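Periplasmic binding protein component of an ABC type zinc uptake transporter (Synechocystis sp., PDB 2OV3) probably captures zinc ions in the periplasm and hands them to an ABC-type importer, as the solute-binding component of a zinc uptake system. Local coordinates at residues Met3-Ser8 with Lys118-Leu123; Tyr55-Leu60 with Glu68-Ala73; Ile102-Thr107 with Ser243-Val248; Lys195-Thr200 with Glu221-Glu226. One frame throughout, in Å; residues are numbered along the deposited sequence.

How the contacts relate
Contacts 1 and 2 belong to one lobe of this zinc-binding protein, contact 4 to the other, with their centres 45 Å (1 to 4) and 38 Å (2 to 4) apart. Contacts 1 and 2 share a parallel sheet: strands 3-7 and 54-57 are neighbours in it, and Ser8 OG lies 2.8 Å from Tyr55 OH, a probable hydrogen bond. Contact 3 lies about 8 Å, centre to centre, from the middle of the molecule, beside the metal: the Leu104 side chain is about 7 Å from the zinc held by His37, His101 and His165. It shares helix 106-123 with contact 1 and meets contact 2 where Leu60 CD1 packs 3.4 Å from Ile102 CG2.

Contact 1: Met3-Ser8 with Lys118-Leu123; sequences MDITVS and KELAEL
With CG anti to the backbone N (chi1 -161°) and the chain bent at chi3 (-101°), Met3 carries its thioether out from strand 3-7 to the last turn of helix 106-123, where it meets Leu123. The two side chains cross at about a right angle. The Met3 methyl CE does most of the touching: it lies 3.8 Å from Leu123 CB and 3.5 Å from the carbonyl oxygen Leu123 O, while Met3 SD stands 4.0 Å from the same Leu123 CB.

Two residues along the strand, Ile5 meets Leu120 one helical turn back. Here branch meets branch: Leu120 CD2 sits 3.9 Å from Ile5 CG1 and 4.1 Å from Ile5 CD1. No hydrogen bond spans the two segments, so the joint is van der Waals packing, apolar but for the brush of Met3 CE against Leu123 O, and both points of contact use the strand face bearing the odd-numbered residues.

Around this junction strand 3-7 pairs with strand 24-28, Leu120 also packs on Leu16 and Ile19 of helix 10-20, and Leu123 reaches Ala54 of strand 54-57, so that helix 106-123 ends against one face of the parallel sheet.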
loop_
_atom_site.group_PDB
_atom_site.type_symbol
_atom_site.label_atom_id
_atom_site.label_comp_id
_atom_site.label_asym_id
_atom_site.label_seq_id
_atom_site.Cartn_x
_atom_site.Cartn_y
_atom_site.Cartn_z
ATOM N N MET A 3 -0.742 24.263 -6.013
ATOM C CA MET A 3 -1.598 23.456 -6.876
ATOM C C MET A 3 -2.386 22.438 -6.038
ATOM O O MET A 3 -1.802 21.742 -5.207
ATOM C CB MET A 3 -0.697 22.748 -7.890
ATOM C CG MET A 3 -1.368 22.221 -9.125
ATOM S SD MET A 3 -0.128 21.844 -10.406
ATOM C CE MET A 3 -0.294 23.296 -11.442
ATOM N N ASP A 4 -3.702 22.353 -6.245
ATOM C CA ASP A 4 -4.526 21.418 -5.471
ATOM C C ASP A 4 -4.637 20.039 -6.105
ATOM O O ASP A 4 -5.338 19.844 -7.101
ATOM C CB ASP A 4 -5.940 21.972 -5.247
ATOM C CG ASP A 4 -5.967 23.140 -4.275
ATOM O OD1 ASP A 4 -5.359 23.038 -3.191
ATOM O OD2 ASP A 4 -6.603 24.159 -4.587
ATOM N N ILE A 5 -3.949 19.072 -5.521
ATOM C CA ILE A 5 -4.000 17.716 -6.039
ATOM C C ILE A 5 -4.695 16.853 -5.000
ATOM O O ILE A 5 -4.534 17.056 -3.804
ATOM C CB ILE A 5 -2.581 17.178 -6.320
ATOM C CG1 ILE A 5 -1.950 17.960 -7.481
ATOM C CG2 ILE A 5 -2.636 15.690 -6.655
ATOM C CD1 ILE A 5 -1.515 19.355 -7.118
ATOM N N THR A 6 -5.495 15.906 -5.446
ATOM C CA THR A 6 -6.160 15.043 -4.490
ATOM C C THR A 6 -5.608 13.625 -4.688
ATOM O O THR A 6 -5.221 13.261 -5.801
ATOM C CB THR A 6 -7.706 15.089 -4.694
ATOM O OG1 THR A 6 -8.186 16.414 -4.419
ATOM C CG2 THR A 6 -8.403 14.115 -3.761
ATOM N N VAL A 7 -5.524 12.847 -3.608
ATOM C CA VAL A 7 -5.035 11.464 -3.678
ATOM C C VAL A 7 -6.003 10.536 -2.959
ATOM O O VAL A 7 -6.772 10.978 -2.099
ATOM C CB VAL A 7 -3.637 11.261 -3.005
ATOM C CG1 VAL A 7 -2.590 12.152 -3.650
ATOM C CG2 VAL A 7 -3.733 11.506 -1.502
ATOM N N SER A 8 -5.948 9.250 -3.292
ATOM C CA SER A 8 -6.842 8.275 -2.673
ATOM C C SER A 8 -6.478 7.887 -1.239
ATOM O O SER A 8 -7.361 7.713 -0.410
ATOM C CB SER A 8 -6.919 6.995 -3.515
ATOM O OG SER A 8 -7.380 7.249 -4.817
ATOM N N LYS A 118 6.446 13.741 -13.427
ATOM C CA LYS A 118 6.282 14.023 -14.837
ATOM C C LYS A 118 4.962 14.766 -15.060
ATOM O O LYS A 118 4.921 15.779 -15.756
ATOM C CB LYS A 118 6.292 12.718 -15.631
ATOM C CG LYS A 118 6.251 12.896 -17.134
ATOM C CD LYS A 118 6.245 11.552 -17.849
ATOM C CE LYS A 118 6.279 11.741 -19.360
ATOM N NZ LYS A 118 5.156 12.612 -19.823
ATOM N N GLU A 119 3.894 14.275 -14.441
ATOM C CA GLU A 119 2.584 14.879 -14.594
ATOM C C GLU A 119 2.442 16.255 -13.929
ATOM O O GLU A 119 1.741 17.121 -14.445
ATOM C CB GLU A 119 1.517 13.911 -14.081
ATOM C CG GLU A 119 1.503 12.593 -14.866
ATOM C CD GLU A 119 1.061 12.775 -16.315
ATOM O OE1 GLU A 119 -0.167 12.847 -16.555
ATOM O OE2 GLU A 119 1.937 12.868 -17.210
ATOM N N LEU A 120 3.103 16.456 -12.795
ATOM C CA LEU A 120 3.046 17.734 -12.112
ATOM C C LEU A 120 3.807 18.792 -12.919
ATOM O O LEU A 120 3.457 19.976 -12.904
ATOM C CB LEU A 120 3.636 17.621 -10.698
ATOM C CG LEU A 120 2.814 16.886 -9.626
ATOM C CD1 LEU A 120 3.606 16.796 -8.327
ATOM C CD2 LEU A 120 1.489 17.622 -9.384
ATOM N N ALA A 121 4.845 18.361 -13.630
ATOM C CA ALA A 121 5.648 19.269 -14.444
ATOM C C ALA A 121 4.906 19.698 -15.699
ATOM O O ALA A 121 5.265 20.687 -16.332
ATOM C CB ALA A 121 6.961 18.613 -14.830
ATOM N N GLU A 122 3.870 18.956 -16.066
ATOM C CA GLU A 122 3.107 19.295 -17.253
ATOM C C GLU A 122 2.066 20.350 -16.934
ATOM O O GLU A 122 1.722 21.175 -17.779
ATOM C CB GLU A 122 2.418 18.056 -17.811
ATOM C CG GLU A 122 3.362 16.934 -18.181
ATOM C CD GLU A 122 2.618 15.656 -18.538
ATOM O OE1 GLU A 122 3.284 14.633 -18.835
ATOM O OE2 GLU A 122 1.362 15.679 -18.519
ATOM N N LEU A 123 1.574 20.339 -15.703
ATOM C CA LEU A 123 0.551 21.300 -15.302
ATOM C C LEU A 123 1.178 22.575 -14.792
ATOM O O LEU A 123 0.582 23.651 -14.854
ATOM C CB LEU A 123 -0.322 20.694 -14.203
ATOM C CG LEU A 123 -0.983 19.363 -14.552
ATOM C CD1 LEU A 123 -1.657 18.830 -13.316
ATOM C CD2 LEU A 123 -1.975 19.532 -15.689
#

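Contact 2: Tyr55-Leu60 with Glu68-Ala73; sequences YVLIGL and EKLKAA
Leu70, on helix 67-73, lays one methyl over a face of the Tyr55 ring and holds the other above the same face, just outside CE1. Leu70 CD1 stands 4.1 Å from the ring centroid and 18° off the normal, a CH-pi contact displaced from the centre toward CZ, which is 3.9 Å from that methyl. The second branch, Leu70 CD2, comes within 3.8 Å of Tyr55 CE1. Tyr55 has CG anti to its own amide nitrogen (chi1 -174°), which sends the ring out from strand 54-57 to cross the leucine at about a right angle.

Away from this tight centre the contact thins. Leu57, the next residue on the same strand face, reaches Leu70 CD1 only at 4.3 Å through its CD2. On the outer side of the helix Glu68 and Lys71 are exposed, and a salt bridge of 2.9 Å between Lys71 NZ and Glu68 OE2 joins them along the surface.

The phenol end of Tyr55 has its polar mate elsewhere, in a hydrogen bond between its OH and Ser8 OG. Without the ring, as with an alanine here, the two methyls of Leu70 would probably face a gap and Ser8 OG would lose this partner.

The pair joins the first strand of the beta-alpha-beta unit 54-57, 67-73, 78-81 to its connecting helix. Chemically, the aromatic ring serves two purposes: its face gives the helix an apolar seat, while its hydroxyl is tied to Ser8, just past strand 3-7. With no hydrogen bond across the segments, helix and strand are held together here by dispersion and shape.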
loop_
_atom_site.group_PDB
_atom_site.type_symbol
_atom_site.label_atom_id
_atom_site.label_comp_id
_atom_site.label_asym_id
_atom_site.label_seq_id
_atom_site.Cartn_x
_atom_site.Cartn_y
_atom_site.Cartn_z
ATOM N N TYR A 55 -5.944 14.389 -9.918
ATOM C CA TYR A 55 -6.199 13.363 -8.924
ATOM C C TYR A 55 -5.245 12.212 -9.221
ATOM O O TYR A 55 -5.170 11.730 -10.353
ATOM C CB TYR A 55 -7.641 12.878 -9.026
ATOM C CG TYR A 55 -8.055 11.900 -7.948
ATOM C CD1 TYR A 55 -8.979 12.272 -6.959
ATOM C CD2 TYR A 55 -7.567 10.581 -7.942
ATOM C CE1 TYR A 55 -9.414 11.355 -6.001
ATOM C CE2 TYR A 55 -7.996 9.657 -6.984
ATOM C CZ TYR A 55 -8.924 10.056 -6.023
ATOM O OH TYR A 55 -9.386 9.145 -5.104
ATOM N N VAL A 56 -4.506 11.784 -8.203
ATOM C CA VAL A 56 -3.561 10.693 -8.378
ATOM C C VAL A 56 -4.166 9.335 -8.024
ATOM O O VAL A 56 -4.309 8.982 -6.844
ATOM C CB VAL A 56 -2.290 10.874 -7.513
ATOM C CG1 VAL A 56 -1.253 9.828 -7.905
ATOM C CG2 VAL A 56 -1.721 12.281 -7.680
ATOM N N LEU A 57 -4.516 8.576 -9.056
ATOM C CA LEU A 57 -5.077 7.248 -8.875
ATOM C C LEU A 57 -3.938 6.288 -8.567
ATOM O O LEU A 57 -2.792 6.504 -8.979
ATOM C CB LEU A 57 -5.762 6.774 -10.156
ATOM C CG LEU A 57 -6.865 7.633 -10.778
ATOM C CD1 LEU A 57 -7.082 7.206 -12.216
ATOM C CD2 LEU A 57 -8.151 7.500 -9.970
ATOM N N ILE A 58 -4.258 5.240 -7.815
ATOM C CA ILE A 58 -3.297 4.195 -7.490
ATOM C C ILE A 58 -3.295 3.332 -8.755
ATOM O O ILE A 58 -2.266 2.799 -9.169
ATOM C CB ILE A 58 -3.767 3.335 -6.273
ATOM C CG1 ILE A 58 -3.314 3.980 -4.961
ATOM C CG2 ILE A 58 -3.209 1.914 -6.365
ATOM C CD1 ILE A 58 -4.411 4.762 -4.280
ATOM N N GLY A 59 -4.467 3.239 -9.377
ATOM C CA GLY A 59 -4.618 2.452 -10.584
ATOM C C GLY A 59 -4.914 1.005 -10.246
ATOM O O GLY A 59 -5.232 0.693 -9.097
ATOM N N LEU A 60 -4.800 0.120 -11.237
ATOM C CA LEU A 60 -5.055 -1.308 -11.034
ATOM C C LEU A 60 -6.423 -1.565 -10.420
ATOM O O LEU A 60 -6.594 -2.476 -9.611
ATOM C CB LEU A 60 -3.955 -1.899 -10.159
ATOM C CG LEU A 60 -2.599 -1.860 -10.855
ATOM C CD1 LEU A 60 -1.487 -2.271 -9.891
ATOM C CD2 LEU A 60 -2.622 -2.783 -12.046
ATOM N N GLU A 68 -16.146 6.694 -11.323
ATOM C CA GLU A 68 -17.116 7.499 -12.028
ATOM C C GLU A 68 -17.531 8.744 -11.257
ATOM O O GLU A 68 -17.616 9.827 -11.835
ATOM C CB GLU A 68 -18.331 6.642 -12.389
ATOM C CG GLU A 68 -18.048 5.656 -13.529
ATOM C CD GLU A 68 -17.811 6.366 -14.859
ATOM O OE1 GLU A 68 -18.798 6.866 -15.451
ATOM O OE2 GLU A 68 -16.641 6.439 -15.307
ATOM N N LYS A 69 -17.781 8.614 -9.957
ATOM C CA LYS A 69 -18.173 9.786 -9.171
ATOM C C LYS A 69 -17.108 10.855 -9.272
ATOM O O LYS A 69 -17.407 12.042 -9.200
ATOM C CB LYS A 69 -18.393 9.424 -7.705
ATOM C CG LYS A 69 -19.579 8.528 -7.488
ATOM C CD LYS A 69 -20.085 8.597 -6.062
ATOM C CE LYS A 69 -20.961 7.400 -5.777
ATOM N NZ LYS A 69 -20.209 6.146 -6.090
ATOM N N LEU A 70 -15.862 10.427 -9.446
ATOM C CA LEU A 70 -14.759 11.364 -9.562
ATOM C C LEU A 70 -14.886 12.193 -10.830
ATOM O O LEU A 70 -14.823 13.420 -10.777
ATOM C CB LEU A 70 -13.434 10.610 -9.557
ATOM C CG LEU A 70 -13.113 9.878 -8.246
ATOM C CD1 LEU A 70 -11.831 9.082 -8.432
ATOM C CD2 LEU A 70 -12.970 10.866 -7.101
ATOM N N LYS A 71 -15.067 11.525 -11.968
ATOM C CA LYS A 71 -15.211 12.223 -13.248
ATOM C C LYS A 71 -16.438 13.123 -13.250
ATOM O O LYS A 71 -16.448 14.178 -13.883
ATOM C CB LYS A 71 -15.314 11.222 -14.405
ATOM C CG LYS A 71 -13.973 10.673 -14.870
ATOM C CD LYS A 71 -14.065 10.064 -16.273
ATOM C CE LYS A 71 -14.824 8.742 -16.288
ATOM N NZ LYS A 71 -14.069 7.668 -15.583
ATOM N N ALA A 72 -17.469 12.691 -12.534
ATOM C CA ALA A 72 -18.709 13.440 -12.438
ATOM C C ALA A 72 -18.501 14.669 -11.566
ATOM O O ALA A 72 -19.156 15.695 -11.753
ATOM C CB ALA A 72 -19.809 12.557 -11.844
ATOM N N ALA A 73 -17.599 14.559 -10.596
ATOM C CA ALA A 73 -17.320 15.682 -9.717
ATOM C C ALA A 73 -16.528 16.741 -10.485
ATOM O O ALA A 73 -16.728 17.938 -10.283
ATOM C CB ALA A 73 -16.549 15.214 -8.491
#

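Contact 3: Ile102-Thr107 with Ser243-Val248; sequences IWLSPT and SNLKAV
Leu245 of helix 241-256 pushes its forked end against the turn that runs into helix 106-123, meeting both Pro106 and Leu104. Its CG lies anti to the carbonyl carbon (chi1 -76°), which aims the fork out from the helix at the turn. The methyl CD1 meets the outer corner of the proline ring, with Leu245 CD1 3.9 Å from Pro106 CG. The same methyl lies 3.9 Å from the backbone oxygen Leu104 O, so one carbon sits beside both the ring and the carbonyl. The other branch makes a looser contact: Leu245 CD2 and Leu104 CD2 are 4.3 Å apart.

Behind this apolar patch the turn is held by polar bonds. Ser105, at the N-cap of helix 106-123, points its CB away from Leu245, and its OG accepts from Leu108 N as well as bonding Asp174 OD2. Trp103 O receives a hydrogen bond from Trp241 NE1, a second tie between this turn and the start of helix 241-256.

Leu104 is also placed near the metal, with its side chain about 4 Å from that of the zinc ligand His101. No hydrogen bond links the two segments themselves. All three touching residues are buried, and their contact is short-range and non-directional, so the exact setting of the turn beside His101 probably rests more on its polar ties.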
loop_
_atom_site.group_PDB
_atom_site.type_symbol
_atom_site.label_atom_id
_atom_site.label_comp_id
_atom_site.label_asym_id
_atom_site.label_seq_id
_atom_site.Cartn_x
_atom_site.Cartn_y
_atom_site.Cartn_z
ATOM N N ILE A 102 0.487 -1.738 -4.884
ATOM C CA ILE A 102 1.869 -1.531 -5.313
ATOM C C ILE A 102 2.562 -0.404 -4.523
ATOM O O ILE A 102 3.779 -0.262 -4.576
ATOM C CB ILE A 102 1.967 -1.225 -6.869
ATOM C CG1 ILE A 102 1.490 0.196 -7.200
ATOM C CG2 ILE A 102 1.128 -2.213 -7.662
ATOM C CD1 ILE A 102 0.040 0.429 -6.974
ATOM N N TRP A 103 1.788 0.371 -3.769
ATOM C CA TRP A 103 2.349 1.472 -3.006
ATOM C C TRP A 103 3.170 1.029 -1.785
ATOM O O TRP A 103 3.706 1.857 -1.044
ATOM C CB TRP A 103 1.230 2.452 -2.589
ATOM C CG TRP A 103 0.359 1.972 -1.461
ATOM C CD1 TRP A 103 0.642 2.048 -0.132
ATOM C CD2 TRP A 103 -0.904 1.303 -1.567
ATOM N NE1 TRP A 103 -0.360 1.465 0.606
ATOM C CE2 TRP A 103 -1.323 0.992 -0.250
ATOM C CE3 TRP A 103 -1.721 0.924 -2.642
ATOM C CZ2 TRP A 103 -2.531 0.323 0.021
ATOM C CZ3 TRP A 103 -2.916 0.263 -2.378
ATOM C CH2 TRP A 103 -3.309 -0.034 -1.054
ATOM N N LEU A 104 3.280 -0.275 -1.572
ATOM C CA LEU A 104 4.048 -0.779 -0.448
ATOM C C LEU A 104 5.379 -1.383 -0.938
ATOM O O LEU A 104 6.124 -2.006 -0.174
ATOM C CB LEU A 104 3.200 -1.795 0.345
ATOM C CG LEU A 104 1.912 -1.120 0.918
ATOM C CD1 LEU A 104 0.906 -2.151 1.377
ATOM C CD2 LEU A 104 2.297 -0.188 2.088
ATOM N N SER A 105 5.670 -1.195 -2.224
ATOM C CA SER A 105 6.932 -1.658 -2.810
ATOM C C SER A 105 7.797 -0.425 -3.056
ATOM O O SER A 105 7.458 0.423 -3.889
ATOM C CB SER A 105 6.703 -2.380 -4.148
ATOM O OG SER A 105 7.916 -2.493 -4.884
ATOM N N PRO A 106 8.919 -0.299 -2.323
ATOM C CA PRO A 106 9.804 0.857 -2.503
ATOM C C PRO A 106 10.228 0.989 -3.971
ATOM O O PRO A 106 10.081 2.050 -4.585
ATOM C CB PRO A 106 10.976 0.536 -1.578
ATOM C CG PRO A 106 10.304 -0.184 -0.458
ATOM C CD PRO A 106 9.364 -1.121 -1.185
ATOM N N THR A 107 10.740 -0.105 -4.524
ATOM C CA THR A 107 11.161 -0.141 -5.912
ATOM C C THR A 107 10.068 0.353 -6.844
ATOM O O THR A 107 10.299 1.241 -7.654
ATOM C CB THR A 107 11.521 -1.570 -6.354
ATOM O OG1 THR A 107 12.664 -2.021 -5.627
ATOM C CG2 THR A 107 11.821 -1.618 -7.849
ATOM N N SER A 243 9.194 5.261 7.310
ATOM C CA SER A 243 9.467 4.755 8.652
ATOM C C SER A 243 8.558 3.588 8.971
ATOM O O SER A 243 8.881 2.738 9.801
ATOM C CB SER A 243 9.225 5.841 9.705
ATOM O OG SER A 243 9.956 7.012 9.411
ATOM N N ASN A 244 7.404 3.560 8.318
ATOM C CA ASN A 244 6.470 2.493 8.575
ATOM C C ASN A 244 6.916 1.168 7.999
ATOM O O ASN A 244 6.802 0.138 8.656
ATOM C CB ASN A 244 5.088 2.823 8.035
ATOM C CG ASN A 244 4.119 1.701 8.274
ATOM O OD1 ASN A 244 3.576 1.124 7.338
ATOM N ND2 ASN A 244 3.914 1.363 9.541
ATOM N N LEU A 245 7.406 1.180 6.768
ATOM C CA LEU A 245 7.857 -0.054 6.160
ATOM C C LEU A 245 9.002 -0.628 6.961
ATOM O O LEU A 245 9.096 -1.841 7.127
ATOM C CB LEU A 245 8.296 0.175 4.720
ATOM C CG LEU A 245 7.135 0.350 3.750
ATOM C CD1 LEU A 245 7.693 0.473 2.341
ATOM C CD2 LEU A 245 6.199 -0.854 3.842
ATOM N N LYS A 246 9.864 0.233 7.491
ATOM C CA LYS A 246 10.987 -0.274 8.270
ATOM C C LYS A 246 10.512 -0.957 9.551
ATOM O O LYS A 246 11.025 -2.012 9.921
ATOM C CB LYS A 246 11.984 0.848 8.577
ATOM C CG LYS A 246 12.803 1.246 7.354
ATOM C CD LYS A 246 13.922 2.234 7.666
ATOM C CE LYS A 246 13.468 3.682 7.561
ATOM N NZ LYS A 246 14.654 4.576 7.402
ATOM N N ALA A 247 9.521 -0.372 10.218
ATOM C CA ALA A 247 8.991 -0.972 11.434
ATOM C C ALA A 247 8.377 -2.328 11.084
ATOM O O ALA A 247 8.487 -3.289 11.847
ATOM C CB ALA A 247 7.937 -0.063 12.059
ATOM N N VAL A 248 7.729 -2.387 9.922
ATOM C CA VAL A 248 7.087 -3.600 9.432
ATOM C C VAL A 248 8.148 -4.679 9.236
ATOM O O VAL A 248 8.071 -5.754 9.833
ATOM C CB VAL A 248 6.334 -3.314 8.107
ATOM C CG1 VAL A 248 5.893 -4.604 7.447
ATOM C CG2 VAL A 248 5.112 -2.429 8.400
#

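Contact 4: Lys195-Thr200 with Glu221-Glu226; sequences KQLIDT and EAIAAE
This is a helix-helix packing contact, purely apolar across the interface, in the lobe built on the second parallel sheet; helices 193-204 and 218-227 come just before and just after strand 208-212 in the chain. The axes of segments 195-200 and 221-226 approach to 10.0 Å and run in broadly the same direction, crossing at -41°. Ile198 has the largest share. Its CD1 lies 3.8 Å from Ile223 CD1, the two isoleucines meeting at a slant, and the same methyl is 3.9 Å from Glu226 CB, so Ile198 lies against the side of residues one turn apart on the facing helix. Ile198 CG1 is anti to the carbonyl carbon (chi1 -61°) and the chain extends from there, which carries CD1 across to both partners. A second touch comes from Leu197, whose CD2 is 4.0 Å from Ile223 CG2, the two side chains crossing at about a right angle.

A serine in place of Ile198 would probably open a gap beside Ile223 CD1 and strip the aliphatic base of Glu226 of its cover.

Ile223 also packs on Val209, as does Ala224, which sets helix 218-227 against strand 208-212.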
loop_
_atom_site.group_PDB
_atom_site.type_symbol
_atom_site.label_atom_id
_atom_site.label_comp_id
_atom_site.label_asym_id
_atom_site.label_seq_id
_atom_site.Cartn_x
_atom_site.Cartn_y
_atom_site.Cartn_z
ATOM N N LYS A 195 -8.396 -23.642 8.701
ATOM C CA LYS A 195 -7.885 -24.719 9.534
ATOM C C LYS A 195 -6.579 -25.223 8.916
ATOM O O LYS A 195 -5.612 -25.518 9.617
ATOM C CB LYS A 195 -8.901 -25.867 9.629
ATOM C CG LYS A 195 -8.428 -27.037 10.487
ATOM C CD LYS A 195 -8.233 -26.619 11.943
ATOM C CE LYS A 195 -7.557 -27.722 12.741
ATOM N NZ LYS A 195 -8.170 -29.061 12.484
ATOM N N GLN A 196 -6.564 -25.322 7.593
ATOM C CA GLN A 196 -5.374 -25.753 6.883
ATOM C C GLN A 196 -4.265 -24.733 7.139
ATOM O O GLN A 196 -3.093 -25.091 7.245
ATOM C CB GLN A 196 -5.650 -25.837 5.386
ATOM C CG GLN A 196 -4.400 -25.892 4.537
ATOM C CD GLN A 196 -3.784 -27.272 4.498
ATOM O OE1 GLN A 196 -4.209 -28.128 3.714
ATOM N NE2 GLN A 196 -2.781 -27.506 5.354
ATOM N N LEU A 197 -4.643 -23.461 7.228
ATOM C CA LEU A 197 -3.679 -22.409 7.481
ATOM C C LEU A 197 -3.067 -22.608 8.867
ATOM O O LEU A 197 -1.848 -22.528 9.033
ATOM C CB LEU A 197 -4.356 -21.033 7.370
ATOM C CG LEU A 197 -3.552 -19.770 7.732
ATOM C CD1 LEU A 197 -4.156 -18.529 7.054
ATOM C CD2 LEU A 197 -3.553 -19.602 9.235
ATOM N N ILE A 198 -3.907 -22.892 9.858
ATOM C CA ILE A 198 -3.425 -23.108 11.220
ATOM C C ILE A 198 -2.474 -24.292 11.327
ATOM O O ILE A 198 -1.461 -24.216 12.020
ATOM C CB ILE A 198 -4.575 -23.355 12.196
ATOM C CG1 ILE A 198 -5.491 -22.133 12.230
ATOM C CG2 ILE A 198 -4.022 -23.643 13.593
ATOM C CD1 ILE A 198 -6.651 -22.278 13.172
ATOM N N ASP A 199 -2.806 -25.395 10.668
ATOM C CA ASP A 199 -1.944 -26.566 10.735
ATOM C C ASP A 199 -0.636 -26.308 10.010
ATOM O O ASP A 199 0.419 -26.768 10.438
ATOM C CB ASP A 199 -2.635 -27.796 10.138
ATOM C CG ASP A 199 -3.855 -28.234 10.943
ATOM O OD1 ASP A 199 -3.871 -28.029 12.185
ATOM O OD2 ASP A 199 -4.788 -28.801 10.337
ATOM N N THR A 200 -0.701 -25.562 8.916
ATOM C CA THR A 200 0.503 -25.256 8.165
ATOM C C THR A 200 1.405 -24.384 9.026
ATOM O O THR A 200 2.622 -24.573 9.074
ATOM C CB THR A 200 0.158 -24.521 6.865
ATOM O OG1 THR A 200 -0.479 -25.434 5.963
ATOM C CG2 THR A 200 1.416 -23.957 6.218
ATOM N N GLU A 221 -6.914 -12.888 16.213
ATOM C CA GLU A 221 -6.641 -13.248 17.593
ATOM C C GLU A 221 -6.989 -14.710 17.842
ATOM O O GLU A 221 -6.306 -15.410 18.594
ATOM C CB GLU A 221 -7.430 -12.327 18.523
ATOM C CG GLU A 221 -6.921 -10.883 18.481
ATOM C CD GLU A 221 -7.917 -9.862 19.003
ATOM O OE1 GLU A 221 -7.610 -8.647 18.915
ATOM O OE2 GLU A 221 -8.998 -10.264 19.490
ATOM N N ALA A 222 -8.051 -15.173 17.198
ATOM C CA ALA A 222 -8.458 -16.559 17.344
ATOM C C ALA A 222 -7.394 -17.428 16.678
ATOM O O ALA A 222 -6.828 -18.319 17.305
ATOM C CB ALA A 222 -9.815 -16.779 16.683
ATOM N N ILE A 223 -7.117 -17.147 15.408
ATOM C CA ILE A 223 -6.117 -17.890 14.655
ATOM C C ILE A 223 -4.822 -17.979 15.450
ATOM O O ILE A 223 -4.276 -19.060 15.646
ATOM C CB ILE A 223 -5.821 -17.201 13.291
ATOM C CG1 ILE A 223 -7.030 -17.326 12.365
ATOM C CG2 ILE A 223 -4.588 -17.809 12.634
ATOM C CD1 ILE A 223 -7.405 -18.744 12.034
ATOM N N ALA A 224 -4.344 -16.827 15.905
ATOM C CA ALA A 224 -3.109 -16.748 16.664
ATOM C C ALA A 224 -3.143 -17.639 17.905
ATOM O O ALA A 224 -2.193 -18.373 18.181
ATOM C CB ALA A 224 -2.842 -15.301 17.066
ATOM N N ALA A 225 -4.237 -17.561 18.654
ATOM C CA ALA A 225 -4.407 -18.366 19.850
ATOM C C ALA A 225 -4.225 -19.840 19.504
ATOM O O ALA A 225 -3.474 -20.543 20.167
ATOM C CB ALA A 225 -5.788 -18.136 20.442
ATOM N N GLU A 226 -4.906 -20.297 18.460
ATOM C CA GLU A 226 -4.813 -21.684 18.038
ATOM C C GLU A 226 -3.432 -22.117 17.571
ATOM O O GLU A 226 -3.039 -23.266 17.763
ATOM C CB GLU A 226 -5.815 -21.975 16.923
ATOM C CG GLU A 226 -7.160 -22.473 17.414
ATOM C CD GLU A 226 -7.042 -23.638 18.383
ATOM O OE1 GLU A 226 -6.272 -24.585 18.086
ATOM O OE2 GLU A 226 -7.722 -23.605 19.444
#